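Local atomic coordinates of acinetobacter secreted protease CpaA (Acinetobacter nosocomialis M2, PDB entry 6O38), a protein that probably cleaves proteins as a zinc-dependent metalloprotease and is a type II secretion substrate that binds the chaperone CpaB. Residues 257-262 with 267-272; 340-345 with 350-355; 427-432 with 441-446. All coordinates share one frame; numbering follows the deposited sequence.

Interaction 1 (257-262 with 267-272)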
ATOM      1  N   ALA A 257       6.825  -4.973 -22.290  1.00 31.15           N
ATOM      2  CA  ALA A 257       6.207  -3.659 -22.328  1.00 31.24           C
ATOM      3  C   ALA A 257       7.241  -2.577 -22.641  1.00 31.14           C
ATOM      4  O   ALA A 257       8.454  -2.805 -22.632  1.00 31.09           O
ATOM      5  CB  ALA A 257       5.510  -3.361 -21.001  1.00 31.05           C
ATOM      6  N   THR A 258       6.736  -1.375 -22.911  1.00 30.94           N
ATOM      7  CA  THR A 258       7.570  -0.236 -23.284  1.00 31.41           C
ATOM      8  C   THR A 258       8.227   0.321 -22.028  1.00 31.12           C
ATOM      9  O   THR A 258       7.583   0.990 -21.218  1.00 31.04           O
ATOM     10  CB  THR A 258       6.737   0.828 -23.988  1.00 32.20           C
ATOM     11  OG1 THR A 258       6.104   0.258 -25.140  1.00 32.63           O
ATOM     12  CG2 THR A 258       7.616   1.992 -24.422  1.00 33.14           C
ATOM     13  N   LEU A 259       9.515   0.038 -21.860  1.00 31.51           N
ATOM     14  CA  LEU A 259      10.278   0.522 -20.709  1.00 31.40           C
ATOM     15  C   LEU A 259      11.087   1.764 -21.084  1.00 32.55           C
ATOM     16  O   LEU A 259      12.318   1.768 -21.069  1.00 33.37           O
ATOM     17  CB  LEU A 259      11.180  -0.586 -20.175  1.00 31.07           C
ATOM     18  CG  LEU A 259      10.528  -1.952 -19.955  1.00 30.36           C
ATOM     19  CD1 LEU A 259      11.555  -2.965 -19.472  1.00 30.42           C
ATOM     20  CD2 LEU A 259       9.370  -1.846 -18.976  1.00 29.98           C
ATOM     21  N   THR A 260      10.375   2.835 -21.423  1.00 31.69           N
ATOM     22  CA  THR A 260      11.007   4.101 -21.767  1.00 33.11           C
ATOM     23  C   THR A 260      11.226   4.925 -20.504  1.00 33.03           C
ATOM     24  O   THR A 260      10.315   5.071 -19.683  1.00 32.13           O
ATOM     25  CB  THR A 260      10.160   4.880 -22.775  1.00 33.92           C
ATOM     26  OG1 THR A 260      10.052   4.129 -23.989  1.00 34.29           O
ATOM     27  CG2 THR A 260      10.795   6.228 -23.079  1.00 35.57           C
ATOM     28  N   LEU A 261      12.436   5.460 -20.355  1.00 33.26           N
ATOM     29  CA  LEU A 261      12.842   6.191 -19.158  1.00 33.37           C
ATOM     30  C   LEU A 261      12.835   7.682 -19.480  1.00 34.65           C
ATOM     31  O   LEU A 261      13.770   8.200 -20.095  1.00 36.54           O
ATOM     32  CB  LEU A 261      14.218   5.722 -18.697  1.00 34.01           C
ATOM     33  CG  LEU A 261      14.760   6.300 -17.393  1.00 34.34           C
ATOM     34  CD1 LEU A 261      13.986   5.761 -16.200  1.00 32.83           C
ATOM     35  CD2 LEU A 261      16.243   6.000 -17.260  1.00 35.73           C
ATOM     36  N   LYS A 262      11.779   8.373 -19.059  1.00 34.55           N
ATOM     37  CA  LYS A 262      11.623   9.795 -19.310  1.00 35.48           C
ATOM     38  C   LYS A 262      12.045  10.599 -18.082  1.00 35.68           C
ATOM     39  O   LYS A 262      12.437  10.053 -17.048  1.00 35.18           O
ATOM     40  CB  LYS A 262      10.182  10.118 -19.704  1.00 34.75           C
ATOM     41  CG  LYS A 262       9.690   9.385 -20.940  1.00 34.96           C
ATOM     42  CD  LYS A 262       8.252   9.761 -21.262  1.00 34.46           C
ATOM     43  CE  LYS A 262       7.318   9.404 -20.115  1.00 33.21           C
ATOM     44  NZ  LYS A 262       7.453   7.979 -19.702  1.00 32.31           N
ATOM     45  N   TYR A 267      11.854   3.169 -12.460  1.00 35.27           N
ATOM     46  CA  TYR A 267      11.549   1.757 -12.631  1.00 34.80           C
ATOM     47  C   TYR A 267      12.236   0.957 -11.535  1.00 35.54           C
ATOM     48  O   TYR A 267      13.349   1.290 -11.116  1.00 36.47           O
ATOM     49  CB  TYR A 267      12.004   1.245 -14.003  1.00 34.61           C
ATOM     50  CG  TYR A 267      11.194   1.757 -15.174  1.00 34.20           C
ATOM     51  CD1 TYR A 267      11.395   3.036 -15.677  1.00 34.74           C
ATOM     52  CD2 TYR A 267      10.241   0.954 -15.786  1.00 33.64           C
ATOM     53  CE1 TYR A 267      10.661   3.505 -16.750  1.00 34.72           C
ATOM     54  CE2 TYR A 267       9.502   1.413 -16.860  1.00 33.57           C
ATOM     55  CZ  TYR A 267       9.717   2.688 -17.339  1.00 34.15           C
ATOM     56  OH  TYR A 267       8.982   3.149 -18.407  1.00 34.38           O
ATOM     57  N   GLU A 268      11.572  -0.101 -11.076  1.00 36.63           N
ATOM     58  CA  GLU A 268      12.124  -0.992 -10.067  1.00 37.63           C
ATOM     59  C   GLU A 268      12.014  -2.425 -10.560  1.00 37.31           C
ATOM     60  O   GLU A 268      10.955  -2.841 -11.040  1.00 36.65           O
ATOM     61  CB  GLU A 268      11.402  -0.831  -8.724  1.00 38.54           C
ATOM     62  CG  GLU A 268      12.190  -1.348  -7.532  1.00 40.62           C
ATOM     63  CD  GLU A 268      11.499  -1.070  -6.210  1.00 42.02           C
ATOM     64  OE1 GLU A 268      11.970  -1.581  -5.171  1.00 43.26           O
ATOM     65  OE2 GLU A 268      10.485  -0.341  -6.209  1.00 41.81           O
ATOM     66  N   PHE A 269      13.105  -3.176 -10.436  1.00 34.03           N
ATOM     67  CA  PHE A 269      13.158  -4.557 -10.887  1.00 33.91           C
ATOM     68  C   PHE A 269      13.595  -5.446  -9.734  1.00 34.93           C
ATOM     69  O   PHE A 269      14.352  -5.025  -8.856  1.00 35.80           O
ATOM     70  CB  PHE A 269      14.120  -4.736 -12.073  1.00 33.63           C
ATOM     71  CG  PHE A 269      13.796  -3.869 -13.255  1.00 32.90           C
ATOM     72  CD1 PHE A 269      14.233  -2.555 -13.309  1.00 33.08           C
ATOM     73  CD2 PHE A 269      13.052  -4.367 -14.312  1.00 32.23           C
ATOM     74  CE1 PHE A 269      13.936  -1.755 -14.395  1.00 32.63           C
ATOM     75  CE2 PHE A 269      12.751  -3.573 -15.400  1.00 31.75           C
ATOM     76  CZ  PHE A 269      13.194  -2.265 -15.442  1.00 31.97           C
HETATM   77  N   MSE A 270      13.109  -6.682  -9.746  1.00 34.43           N
HETATM   78  CA  MSE A 270      13.444  -7.645  -8.707  1.00 35.53           C
HETATM   79  C   MSE A 270      13.733  -9.007  -9.319  1.00 35.28           C
HETATM   80  O   MSE A 270      12.902  -9.559 -10.041  1.00 34.75           O
HETATM   81  CB  MSE A 270      12.311  -7.755  -7.688  1.00 39.22           C
HETATM   82  CG  MSE A 270      12.591  -8.723  -6.554  1.00 40.52           C
HETATM   83 SE   MSE A 270      11.008  -9.063  -5.473  0.62 41.77          SE
HETATM   84  CE  MSE A 270       9.904  -9.931  -6.826  1.00 40.86           C
ATOM     85  N   TYR A 271      14.908  -9.552  -9.025  1.00 37.95           N
ATOM     86  CA  TYR A 271      15.312 -10.825  -9.603  1.00 37.75           C
ATOM     87  C   TYR A 271      14.626 -11.980  -8.886  1.00 38.34           C
ATOM     88  O   TYR A 271      14.446 -11.958  -7.665  1.00 39.23           O
ATOM     89  CB  TYR A 271      16.830 -10.993  -9.534  1.00 38.25           C
ATOM     90  CG  TYR A 271      17.345 -12.119 -10.398  1.00 37.95           C
ATOM     91  CD1 TYR A 271      17.426 -11.977 -11.777  1.00 37.15           C
ATOM     92  CD2 TYR A 271      17.741 -13.328  -9.840  1.00 38.52           C
ATOM     93  CE1 TYR A 271      17.892 -13.003 -12.576  1.00 37.00           C
ATOM     94  CE2 TYR A 271      18.209 -14.360 -10.631  1.00 38.29           C
ATOM     95  CZ  TYR A 271      18.284 -14.191 -11.997  1.00 37.63           C
ATOM     96  OH  TYR A 271      18.748 -15.214 -12.791  1.00 37.59           O
ATOM     97  N   VAL A 272      14.240 -12.993  -9.658  1.00 39.60           N
ATOM     98  CA  VAL A 272      13.533 -14.162  -9.153  1.00 40.24           C
ATOM     99  C   VAL A 272      14.339 -15.383  -9.577  1.00 40.26           C
ATOM    100  O   VAL A 272      14.381 -15.720 -10.766  1.00 39.73           O
ATOM    101  CB  VAL A 272      12.092 -14.242  -9.678  1.00 40.08           C
ATOM    102  CG1 VAL A 272      11.352 -15.391  -9.027  1.00 40.97           C
ATOM    103  CG2 VAL A 272      11.360 -12.929  -9.435  1.00 39.97           C
TER
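Leu259 and Leu261 reach the ring of Tyr267 from different directions, and these three side chains form the apolar centre of the contact. CD2 of Leu259 comes obliquely to 3.9 Å from CE2 of Tyr267. CD1 of Leu261 instead lies near the plane of the ring, at its edge, 3.8 Å from Tyr267 CD1. The two leucines use different rotamers: CG of Leu259 is anti to its own carbonyl carbon (chi1 -48°), whereas CG of Leu261 is anti to its backbone N (chi1 -175°), which carries the branched end of Leu261 nearer to the opposite strand. The other methyl of Leu259, CD1, touches the edge of the Phe269 ring at CE2, a looser approach of 4.3 Å. Phe269 and Tyr267 both direct their side chains at segment 257-262, as alternate residues of a strand do, while Glu268 between them turns to the other face and pairs with Arg235. Ile248 packs against Leu259 and both rings, widening the hydrophobic layer.

A tyrosine suits this place because its length carries a hydroxyl across the core to the opposite backbone. Tyr267 OH donates to Thr260 O over 2.7 Å; the donor stands above the carbonyl plane, 42° out of it. Farther out, Thr258 turns away from the contact, and its OG1 bonds to Asp329. The backbone of Leu259 and Leu261 pairs with Ile248 and Ala246, whereas Tyr267 pairs with Ile238. The two strands therefore belong to different sheets, and their side chains fill the space between: the face-to-face packing of a beta sandwich, in agreement with the StcE-type beta-sandwich family of this region.

Interaction 2 (340-345 with 350-355)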
ATOM      1  N   ASP A 340     -21.715   8.356 -23.746  1.00 45.48           N
ATOM      2  CA  ASP A 340     -20.781   7.273 -24.008  1.00 45.09           C
ATOM      3  C   ASP A 340     -19.611   7.757 -24.859  1.00 44.02           C
ATOM      4  O   ASP A 340     -19.659   8.811 -25.500  1.00 43.85           O
ATOM      5  CB  ASP A 340     -21.481   6.112 -24.714  1.00 46.68           C
ATOM      6  CG  ASP A 340     -22.510   5.429 -23.839  1.00 47.84           C
ATOM      7  OD1 ASP A 340     -22.640   5.810 -22.657  1.00 47.37           O
ATOM      8  OD2 ASP A 340     -23.188   4.504 -24.336  1.00 49.23           O
ATOM      9  N   THR A 341     -18.546   6.960 -24.861  1.00 42.46           N
ATOM     10  CA  THR A 341     -17.376   7.198 -25.694  1.00 41.52           C
ATOM     11  C   THR A 341     -16.996   5.896 -26.379  1.00 41.99           C
ATOM     12  O   THR A 341     -16.857   4.862 -25.716  1.00 42.17           O
ATOM     13  CB  THR A 341     -16.197   7.729 -24.871  1.00 39.92           C
ATOM     14  OG1 THR A 341     -16.491   9.056 -24.414  1.00 39.57           O
ATOM     15  CG2 THR A 341     -14.925   7.751 -25.707  1.00 39.06           C
ATOM     16  N   TYR A 342     -16.833   5.944 -27.697  1.00 39.86           N
ATOM     17  CA  TYR A 342     -16.456   4.760 -28.452  1.00 40.26           C
ATOM     18  C   TYR A 342     -14.944   4.582 -28.446  1.00 38.82           C
ATOM     19  O   TYR A 342     -14.186   5.554 -28.518  1.00 37.83           O
ATOM     20  CB  TYR A 342     -16.976   4.854 -29.886  1.00 40.92           C
ATOM     21  CG  TYR A 342     -18.483   4.847 -29.978  1.00 42.57           C
ATOM     22  CD1 TYR A 342     -19.200   3.665 -29.840  1.00 43.96           C
ATOM     23  CD2 TYR A 342     -19.192   6.021 -30.197  1.00 42.79           C
ATOM     24  CE1 TYR A 342     -20.580   3.651 -29.919  1.00 45.50           C
ATOM     25  CE2 TYR A 342     -20.573   6.017 -30.278  1.00 44.21           C
ATOM     26  CZ  TYR A 342     -21.261   4.830 -30.138  1.00 45.57           C
ATOM     27  OH  TYR A 342     -22.635   4.819 -30.219  1.00 47.14           O
ATOM     28  N   ILE A 343     -14.508   3.327 -28.352  1.00 39.19           N
ATOM     29  CA  ILE A 343     -13.096   2.974 -28.311  1.00 37.75           C
ATOM     30  C   ILE A 343     -12.794   2.108 -29.524  1.00 37.50           C
ATOM     31  O   ILE A 343     -13.513   1.138 -29.793  1.00 38.28           O
ATOM     32  CB  ILE A 343     -12.733   2.231 -27.012  1.00 37.50           C
ATOM     33  CG1 ILE A 343     -13.167   3.040 -25.788  1.00 37.92           C
ATOM     34  CG2 ILE A 343     -11.238   1.948 -26.959  1.00 36.01           C
ATOM     35  CD1 ILE A 343     -12.505   4.390 -25.683  1.00 36.67           C
ATOM     36  N   ASN A 344     -11.737   2.456 -30.254  1.00 38.14           N
ATOM     37  CA  ASN A 344     -11.374   1.752 -31.472  1.00 38.01           C
ATOM     38  C   ASN A 344      -9.883   1.444 -31.476  1.00 36.69           C
ATOM     39  O   ASN A 344      -9.088   2.094 -30.791  1.00 36.00           O
ATOM     40  CB  ASN A 344     -11.745   2.560 -32.724  1.00 38.54           C
ATOM     41  CG  ASN A 344     -13.239   2.777 -32.854  1.00 40.29           C
ATOM     42  OD1 ASN A 344     -13.980   1.864 -33.220  1.00 41.46           O
ATOM     43  ND2 ASN A 344     -13.690   3.989 -32.553  1.00 40.77           N
ATOM     44  N   ALA A 345      -9.517   0.439 -32.267  1.00 33.89           N
ATOM     45  CA  ALA A 345      -8.129   0.045 -32.448  1.00 32.98           C
ATOM     46  C   ALA A 345      -7.909  -0.327 -33.907  1.00 33.16           C
ATOM     47  O   ALA A 345      -8.859  -0.554 -34.659  1.00 33.96           O
ATOM     48  CB  ALA A 345      -7.744  -1.123 -31.531  1.00 32.53           C
ATOM     49  N   SER A 350     -13.810  -2.530 -31.675  1.00 36.91           N
ATOM     50  CA  SER A 350     -14.748  -1.412 -31.642  1.00 37.54           C
ATOM     51  C   SER A 350     -15.742  -1.660 -30.521  1.00 38.46           C
ATOM     52  O   SER A 350     -16.493  -2.640 -30.559  1.00 39.58           O
ATOM     53  CB  SER A 350     -15.468  -1.256 -32.983  1.00 38.65           C
ATOM     54  OG  SER A 350     -16.567  -0.368 -32.876  1.00 39.91           O
ATOM     55  N   THR A 351     -15.738  -0.776 -29.528  1.00 39.66           N
ATOM     56  CA  THR A 351     -16.570  -0.927 -28.346  1.00 40.41           C
ATOM     57  C   THR A 351     -16.831   0.453 -27.756  1.00 40.76           C
ATOM     58  O   THR A 351     -16.380   1.471 -28.289  1.00 40.67           O
ATOM     59  CB  THR A 351     -15.900  -1.869 -27.341  1.00 39.44           C
ATOM     60  OG1 THR A 351     -16.682  -1.943 -26.142  1.00 39.97           O
ATOM     61  CG2 THR A 351     -14.491  -1.386 -27.028  1.00 37.75           C
ATOM     62  N   ALA A 352     -17.571   0.485 -26.651  1.00 40.03           N
ATOM     63  CA  ALA A 352     -17.937   1.736 -26.002  1.00 40.36           C
ATOM     64  C   ALA A 352     -17.715   1.636 -24.499  1.00 39.40           C
ATOM     65  O   ALA A 352     -17.808   0.555 -23.910  1.00 39.13           O
ATOM     66  CB  ALA A 352     -19.400   2.105 -26.285  1.00 41.83           C
ATOM     67  N   ILE A 353     -17.424   2.780 -23.884  1.00 43.05           N
ATOM     68  CA  ILE A 353     -17.336   2.907 -22.434  1.00 42.15           C
ATOM     69  C   ILE A 353     -18.453   3.833 -21.972  1.00 42.68           C
ATOM     70  O   ILE A 353     -18.700   4.877 -22.588  1.00 42.88           O
ATOM     71  CB  ILE A 353     -15.955   3.419 -21.986  1.00 40.37           C
ATOM     72  CG1 ILE A 353     -15.919   3.597 -20.466  1.00 39.57           C
ATOM     73  CG2 ILE A 353     -15.592   4.715 -22.699  1.00 39.92           C
ATOM     74  CD1 ILE A 353     -14.530   3.773 -19.907  1.00 37.98           C
ATOM     75  N   LYS A 354     -19.134   3.444 -20.900  1.00 44.42           N
ATOM     76  CA  LYS A 354     -20.295   4.160 -20.393  1.00 45.04           C
ATOM     77  C   LYS A 354     -19.966   4.863 -19.081  1.00 43.93           C
ATOM     78  O   LYS A 354     -18.884   4.700 -18.513  1.00 42.75           O
ATOM     79  CB  LYS A 354     -21.471   3.192 -20.227  1.00 46.34           C
ATOM     80  CG  LYS A 354     -21.896   2.550 -21.541  1.00 47.71           C
ATOM     81  CD  LYS A 354     -23.052   1.583 -21.367  1.00 49.09           C
ATOM     82  CE  LYS A 354     -22.565   0.247 -20.828  1.00 48.73           C
ATOM     83  NZ  LYS A 354     -23.638  -0.787 -20.842  1.00 49.96           N
ATOM     84  N   ASN A 355     -20.920   5.668 -18.613  1.00 45.81           N
ATOM     85  CA  ASN A 355     -20.721   6.464 -17.408  1.00 44.99           C
ATOM     86  C   ASN A 355     -20.454   5.575 -16.200  1.00 44.60           C
ATOM     87  O   ASN A 355     -21.181   4.609 -15.952  1.00 45.48           O
ATOM     88  CB  ASN A 355     -21.943   7.346 -17.152  1.00 45.96           C
ATOM     89  CG  ASN A 355     -21.788   8.213 -15.918  1.00 45.34           C
ATOM     90  OD1 ASN A 355     -20.701   8.715 -15.630  1.00 44.22           O
ATOM     91  ND2 ASN A 355     -22.878   8.396 -15.181  1.00 46.32           N
TER
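Strands 341-344 and 350-353 form a beta hairpin at the margin of a small sheet within a StcE-type beta-sandwich region. Thr341 with Ile353 and Ile343 with Thr351 are the hydrogen-bonded pairs, and each is closed by two backbone bonds. Ile343 N donates to Thr351 O, almost straight at 175°, and Ile353 N reaches Thr341 O at 2.8 Å.

Side chains alternate between two faces. On one, the beta-branched residues Thr341, Ile343, Thr351 and Ile353, well suited to extended backbone, turn inward: Ile343 CG1 meets Ile353 CG2 at 4.3 Å, and Ile333 and Phe361 of neighbouring strands continue this apolar layer. CG2 of Ile353 sits between its backbone N and carbonyl carbon because CG1 is anti to that N (chi1 178°), and this turns CG2 to CB of Thr341, 3.8 Å away. The two threonines keep their hydroxyls occupied beyond the hairpin, Thr341 OG1 with Gln316 O and Thr351 OG1 with Arg359.

Tyr342, Asn344, Ser350 and Ala352 occupy the more exposed face. The small Ala352 sets its CB against the Tyr342 ring, 3.9 Å from CD1. At the end near 340, Asp340 and Lys354 run side by side, with the aliphatic Lys354 CG 3.5 Å from Asp340 OD1, while the charged ends stay apart. Near the turn, Ser350 OG donates a weak hydrogen bond to Asn344 OD1, at 3.4 Å.

Interaction 3 (427-432 with 441-446). With SO4 (sulfate ion), chain N.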
ATOM      1  N   LYS A 427     -34.805  -1.893   3.434  1.00 73.18           N
ATOM      2  CA  LYS A 427     -34.511  -2.857   4.487  1.00 74.10           C
ATOM      3  C   LYS A 427     -34.977  -4.238   4.043  1.00 73.88           C
ATOM      4  O   LYS A 427     -36.178  -4.459   3.853  1.00 75.58           O
ATOM      5  CB  LYS A 427     -35.190  -2.453   5.797  1.00 77.49           C
ATOM      6  CG  LYS A 427     -35.297  -3.570   6.827  1.00 79.16           C
ATOM      7  CD  LYS A 427     -34.071  -3.637   7.719  1.00 78.63           C
ATOM      8  CE  LYS A 427     -34.256  -4.662   8.828  1.00 80.74           C
ATOM      9  NZ  LYS A 427     -33.986  -6.049   8.360  1.00 79.29           N
ATOM     10  N   ILE A 428     -34.035  -5.153   3.869  1.00 72.04           N
ATOM     11  CA  ILE A 428     -34.396  -6.537   3.545  1.00 72.04           C
ATOM     12  C   ILE A 428     -35.028  -7.184   4.773  1.00 75.01           C
ATOM     13  O   ILE A 428     -34.441  -7.125   5.869  1.00 75.83           O
ATOM     14  CB  ILE A 428     -33.163  -7.317   3.083  1.00 69.36           C
ATOM     15  CG1 ILE A 428     -32.525  -6.640   1.869  1.00 66.76           C
ATOM     16  CG2 ILE A 428     -33.534  -8.757   2.760  1.00 69.55           C
ATOM     17  CD1 ILE A 428     -31.360  -7.410   1.283  1.00 65.06           C
ATOM     18  N   PRO A 429     -36.207  -7.800   4.655  1.00 76.73           N
ATOM     19  CA  PRO A 429     -36.847  -8.384   5.842  1.00 79.84           C
ATOM     20  C   PRO A 429     -36.086  -9.592   6.362  1.00 79.51           C
ATOM     21  O   PRO A 429     -36.149 -10.677   5.775  1.00 78.82           O
ATOM     22  CB  PRO A 429     -38.244  -8.774   5.339  1.00 81.53           C
ATOM     23  CG  PRO A 429     -38.439  -8.002   4.067  1.00 79.75           C
ATOM     24  CD  PRO A 429     -37.076  -7.856   3.470  1.00 76.36           C
ATOM     25  N   ALA A 430     -35.378  -9.411   7.474  1.00 80.17           N
ATOM     26  CA  ALA A 430     -34.544 -10.453   8.056  1.00 79.93           C
ATOM     27  C   ALA A 430     -34.077  -9.993   9.428  1.00 81.52           C
ATOM     28  O   ALA A 430     -33.717  -8.828   9.605  1.00 81.11           O
ATOM     29  CB  ALA A 430     -33.336 -10.770   7.168  1.00 76.46           C
ATOM     30  N   ALA A 431     -34.080 -10.917  10.389  1.00 83.47           N
ATOM     31  CA  ALA A 431     -33.564 -10.613  11.716  1.00 85.06           C
ATOM     32  C   ALA A 431     -32.041 -10.601  11.765  1.00 82.65           C
ATOM     33  O   ALA A 431     -31.469  -9.976  12.665  1.00 83.38           O
ATOM     34  CB  ALA A 431     -34.102 -11.619  12.734  1.00 88.17           C
ATOM     35  N   THR A 432     -31.376 -11.274  10.826  1.00 80.80           N
ATOM     36  CA  THR A 432     -29.923 -11.374  10.805  1.00 78.54           C
ATOM     37  C   THR A 432     -29.398 -11.112   9.399  1.00 75.16           C
ATOM     38  O   THR A 432     -30.130 -11.200   8.409  1.00 74.54           O
ATOM     39  CB  THR A 432     -29.435 -12.757  11.271  1.00 79.05           C
ATOM     40  OG1 THR A 432     -29.892 -13.761  10.353  1.00 78.38           O
ATOM     41  CG2 THR A 432     -29.954 -13.075  12.667  1.00 82.58           C
ATOM     42  N   ARG A 441     -32.350 -12.671  -2.339  1.00 64.19           N
ATOM     43  CA  ARG A 441     -32.344 -13.216  -3.691  1.00 63.50           C
ATOM     44  C   ARG A 441     -33.743 -13.246  -4.292  1.00 64.65           C
ATOM     45  O   ARG A 441     -33.891 -13.220  -5.519  1.00 63.96           O
ATOM     46  CB  ARG A 441     -31.744 -14.621  -3.680  1.00 63.80           C
ATOM     47  CG  ARG A 441     -30.383 -14.704  -3.010  1.00 62.88           C
ATOM     48  CD  ARG A 441     -29.945 -16.149  -2.844  1.00 63.56           C
ATOM     49  NE  ARG A 441     -30.919 -16.925  -2.080  1.00 65.70           N
ATOM     50  CZ  ARG A 441     -30.750 -18.193  -1.723  1.00 66.75           C
ATOM     51  NH1 ARG A 441     -29.642 -18.838  -2.062  1.00 65.88           N
ATOM     52  NH2 ARG A 441     -31.689 -18.819  -1.026  1.00 68.77           N
ATOM     53  N   ASP A 442     -34.773 -13.297  -3.448  1.00 66.07           N
ATOM     54  CA  ASP A 442     -36.156 -13.368  -3.892  1.00 67.39           C
ATOM     55  C   ASP A 442     -36.934 -12.091  -3.615  1.00 67.76           C
ATOM     56  O   ASP A 442     -38.065 -11.961  -4.095  1.00 68.71           O
ATOM     57  CB  ASP A 442     -36.875 -14.547  -3.218  1.00 69.52           C
ATOM     58  CG  ASP A 442     -36.094 -15.839  -3.317  1.00 69.43           C
ATOM     59  OD1 ASP A 442     -35.864 -16.310  -4.450  1.00 68.88           O
ATOM     60  OD2 ASP A 442     -35.708 -16.385  -2.261  1.00 70.15           O
ATOM     61  N   ASP A 443     -36.363 -11.164  -2.847  1.00 67.88           N
ATOM     62  CA  ASP A 443     -37.038  -9.924  -2.492  1.00 68.39           C
ATOM     63  C   ASP A 443     -37.478  -9.176  -3.743  1.00 67.57           C
ATOM     64  O   ASP A 443     -36.663  -8.878  -4.620  1.00 65.75           O
ATOM     65  CB  ASP A 443     -36.102  -9.061  -1.642  1.00 67.63           C
ATOM     66  CG  ASP A 443     -36.792  -7.846  -1.048  1.00 69.32           C
ATOM     67  OD1 ASP A 443     -37.502  -7.118  -1.774  1.00 69.54           O
ATOM     68  OD2 ASP A 443     -36.633  -7.631   0.172  1.00 70.70           O
ATOM     69  N   THR A 444     -38.774  -8.870  -3.813  1.00 69.32           N
ATOM     70  CA  THR A 444     -39.337  -8.291  -5.028  1.00 68.79           C
ATOM     71  C   THR A 444     -38.809  -6.881  -5.263  1.00 67.50           C
ATOM     72  O   THR A 444     -38.575  -6.483  -6.410  1.00 65.80           O
ATOM     73  CB  THR A 444     -40.864  -8.289  -4.941  1.00 71.64           C
ATOM     74  OG1 THR A 444     -41.321  -9.587  -4.539  1.00 73.15           O
ATOM     75  CG2 THR A 444     -41.479  -7.947  -6.284  1.00 71.19           C
ATOM     76  N   THR A 445     -38.611  -6.114  -4.189  1.00 68.42           N
ATOM     77  CA  THR A 445     -38.159  -4.733  -4.332  1.00 67.55           C
ATOM     78  C   THR A 445     -36.755  -4.666  -4.923  1.00 64.49           C
ATOM     79  O   THR A 445     -36.501  -3.896  -5.858  1.00 63.11           O
ATOM     80  CB  THR A 445     -38.205  -4.024  -2.977  1.00 69.39           C
ATOM     81  OG1 THR A 445     -39.569  -3.811  -2.593  1.00 72.32           O
ATOM     82  CG2 THR A 445     -37.493  -2.679  -3.050  1.00 68.32           C
ATOM     83  N   VAL A 446     -35.831  -5.472  -4.399  1.00 65.09           N
ATOM     84  CA  VAL A 446     -34.454  -5.408  -4.876  1.00 63.08           C
ATOM     85  C   VAL A 446     -34.288  -6.120  -6.218  1.00 62.68           C
ATOM     86  O   VAL A 446     -33.445  -5.722  -7.030  1.00 61.51           O
ATOM     87  CB  VAL A 446     -33.487  -5.961  -3.810  1.00 62.99           C
ATOM     88  CG1 VAL A 446     -34.071  -5.777  -2.416  1.00 64.80           C
ATOM     89  CG2 VAL A 446     -33.135  -7.421  -4.069  1.00 63.11           C
TER
HETATM   90  S   SO4 N 602     -30.461 -22.163  -0.173  1.00 76.06           S
HETATM   91  O1  SO4 N 602     -31.696 -22.893  -0.445  1.00 77.90           O
HETATM   92  O2  SO4 N 602     -29.950 -21.592  -1.417  1.00 90.35           O
HETATM   93  O3  SO4 N 602     -30.729 -21.090   0.780  1.00 72.23           O
HETATM   94  O4  SO4 N 602     -29.469 -23.077   0.386  1.00 66.87           O
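A chi1 of -171° points the carboxylate of Asp443 away from its own N and across to Pro429, where OD2 lies 3.3 Å from the ring carbon CD. The same oxygen approaches Ile428 CG2 at a looser 4.2 Å. No hydrogen bond links the two segments; Pro429 has no backbone N-H to give, and meets the carboxylate through CD. OD2 instead finds its polar partner in Tyr426 OH. The other oxygen caps the following helix: Thr445 N donates to Asp443 OD1 over 2.8 Å. Asp443 is thus the N-cap, a place aspartate often takes, and both its oxygens are hydrogen-bonded.

Within segment 427-432, Lys427 NZ folds back to Ile428 O at 2.8 Å and to Ala430 O, and also forms a salt bridge with Glu464. Arg441 turns its guanidinium edge to a sulfate, probably from the crystallisation liquor, with NH1 2.8 Å from sulfate O2 and NH2 3.1 Å from sulfate O3.

The contact thus brings the loop after strand 416-425 to the start of helix 444-452, with helix 433-439 between the segments in sequence; Ile428 packs on Thr439 of that helix and on Tyr460 of strand 457-462.

In the fold
Along the chain the three contacts follow one another in series, without overlap. Interactions 1 and 2 lie in successive beta-sandwich regions of the StcE type, their centres about 30 Å apart and their nearest atoms about 15 Å apart. Interaction 1 spans the space between two sheets, whereas interaction 2 pairs neighbouring strands within one. Interaction 3 falls in the reprolysin-like metallopeptidase region, which also holds the zinc-binding His498, His502 and His508; its centre is about 36 Å from that of interaction 2 and about 50 Å from that of interaction 1, across the chain's centre. The order is consistent with a modular protein in which beta-sandwich units precede the probable catalytic part.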